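Local coordinates for putative signal transduction protein with CBS domains (Kribbella flavida, PDB 4NOC) that is of unknown function but, as a protein built from paired CBS domains, probably takes part in signal transduction, at residues Q8-F13 and A137-L143. Residues are numbered along the deposited sequence; the frame is centred on the assembly and turned at random.
Sequences QMAEQF and AITASRL. With SO4 (sulfate ion), chain G.
The carboxylate of E11 lies over one face of the R142 guanidinium, the two planes 4° apart, while M9 O and Q8 O come in at its edge. The F13 ring meets A137 CB and T139 CG2 obliquely. E11 OE2 sits 3.8 Å from R142 NE, well above the plane: a long salt bridge of charges alone; the stronger partner of this carboxylate is R33 of the second subunit, in a salt bridge with OE1. R142 NE donates almost straight (170°) and in plane to M9 O at 2.8 Å, and NH2 adds a weak bond to the same oxygen. With CG anti to the backbone N (chi1 165°) and a bend at chi2, R142 turns from its helix to the end of helix 6-9; an alanine here would probably leave M9 O without its side-chain donors and E11 without its stacked partner. On the side of helix 111-121, M9 CB packs on I138 CD1 (3.7 Å) and its CE on L143 CD1. E11 N to A137 O (2.7 Å) and A137 N to E11 O form a single antiparallel hydrogen-bonded bridge. Thus the N-terminal segment lies along edge strand 133-139 of the second CBS motif, consistent with a tandem CBS pair.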
# COMPACT_ATOMS: atom_id res chain seq x y z
N GLN A 8 19.95 -8.28 -1.07
CA GLN A 8 19.81 -8.10 -2.51
C GLN A 8 18.37 -7.82 -2.92
O GLN A 8 18.14 -7.14 -3.92
CB GLN A 8 20.32 -9.33 -3.25
CG GLN A 8 21.82 -9.56 -3.12
CD GLN A 8 22.23 -10.03 -1.73
OE1 GLN A 8 21.47 -10.71 -1.04
NE2 GLN A 8 23.43 -9.65 -1.31
N MSE A 9 17.40 -8.34 -2.17
CA MSE A 9 15.98 -8.12 -2.48
C MSE A 9 15.54 -6.68 -2.24
O MSE A 9 14.70 -6.15 -2.95
CB MSE A 9 15.08 -9.05 -1.65
CG MSE A 9 15.31 -10.54 -1.90
SE MSE A 9 14.40 -11.60 -0.56
CE MSE A 9 12.58 -11.21 -1.06
N ALA A 10 16.13 -6.04 -1.23
CA ALA A 10 15.67 -4.73 -0.79
C ALA A 10 15.89 -3.67 -1.84
O ALA A 10 16.83 -3.76 -2.64
CB ALA A 10 16.37 -4.33 0.49
N GLU A 11 15.02 -2.67 -1.83
CA GLU A 11 15.21 -1.49 -2.66
C GLU A 11 15.27 -0.26 -1.77
O GLU A 11 14.77 -0.28 -0.64
CB GLU A 11 14.07 -1.37 -3.67
CG GLU A 11 14.11 -2.49 -4.68
CD GLU A 11 12.88 -2.54 -5.52
OE1 GLU A 11 11.78 -2.39 -4.95
OE2 GLU A 11 13.00 -2.70 -6.76
N GLN A 12 15.89 0.80 -2.28
CA GLN A 12 16.02 2.05 -1.54
C GLN A 12 14.63 2.61 -1.30
O GLN A 12 13.81 2.60 -2.21
CB GLN A 12 16.83 3.05 -2.34
CG GLN A 12 18.31 2.71 -2.43
CD GLN A 12 19.11 3.35 -1.32
OE1 GLN A 12 18.74 3.28 -0.15
NE2 GLN A 12 20.22 4.00 -1.69
N PHE A 13 14.37 3.10 -0.09
CA PHE A 13 13.05 3.59 0.29
C PHE A 13 13.27 4.82 1.17
O PHE A 13 14.09 4.79 2.08
CB PHE A 13 12.35 2.51 1.10
CG PHE A 13 10.88 2.35 0.80
CD1 PHE A 13 10.45 1.50 -0.20
CD2 PHE A 13 9.93 3.02 1.57
CE1 PHE A 13 9.10 1.34 -0.46
CE2 PHE A 13 8.57 2.86 1.31
CZ PHE A 13 8.15 2.02 0.29
N ALA A 137 14.00 -1.53 1.72
CA ALA A 137 12.74 -2.20 2.04
C ALA A 137 12.35 -3.19 0.95
O ALA A 137 12.87 -3.13 -0.18
CB ALA A 137 11.63 -1.19 2.25
N ILE A 138 11.46 -4.11 1.29
CA ILE A 138 10.91 -5.07 0.34
C ILE A 138 9.39 -5.00 0.42
O ILE A 138 8.80 -5.39 1.43
CB ILE A 138 11.34 -6.50 0.68
CG1 ILE A 138 12.85 -6.62 0.74
CG2 ILE A 138 10.79 -7.50 -0.35
CD1 ILE A 138 13.32 -7.90 1.36
N THR A 139 8.76 -4.48 -0.63
CA THR A 139 7.31 -4.39 -0.66
C THR A 139 6.72 -5.73 -1.09
O THR A 139 7.43 -6.58 -1.62
CB THR A 139 6.83 -3.38 -1.67
OG1 THR A 139 7.27 -3.79 -2.97
CG2 THR A 139 7.39 -1.99 -1.36
N ALA A 140 5.42 -5.88 -0.88
CA ALA A 140 4.70 -7.06 -1.33
C ALA A 140 4.89 -7.24 -2.85
O ALA A 140 5.15 -8.35 -3.30
CB ALA A 140 3.20 -6.95 -0.95
N SER A 141 4.80 -6.17 -3.64
CA SER A 141 4.92 -6.33 -5.10
C SER A 141 6.36 -6.67 -5.52
O SER A 141 6.59 -7.37 -6.50
CB SER A 141 4.36 -5.12 -5.87
OG SER A 141 5.20 -3.98 -5.78
N ARG A 142 7.32 -6.21 -4.73
CA ARG A 142 8.71 -6.52 -5.01
C ARG A 142 8.94 -8.02 -4.80
O ARG A 142 9.61 -8.68 -5.60
CB ARG A 142 9.65 -5.65 -4.15
CG ARG A 142 11.11 -6.12 -4.09
CD ARG A 142 11.81 -6.09 -5.46
NE ARG A 142 13.26 -6.25 -5.36
CZ ARG A 142 14.07 -6.43 -6.41
NH1 ARG A 142 13.58 -6.50 -7.65
NH2 ARG A 142 15.37 -6.57 -6.22
N LEU A 143 8.34 -8.54 -3.73
CA LEU A 143 8.40 -9.97 -3.47
C LEU A 143 7.76 -10.76 -4.63
O LEU A 143 8.35 -11.74 -5.12
CB LEU A 143 7.71 -10.30 -2.14
CG LEU A 143 7.67 -11.78 -1.77
CD1 LEU A 143 9.08 -12.34 -1.76
CD2 LEU A 143 7.04 -11.95 -0.41
S SO4 G . 16.96 3.08 2.68
O1 SO4 G . 16.40 2.57 1.44
O2 SO4 G . 18.28 2.50 2.91
O3 SO4 G . 17.09 4.53 2.59
O4 SO4 G . 16.05 2.71 3.75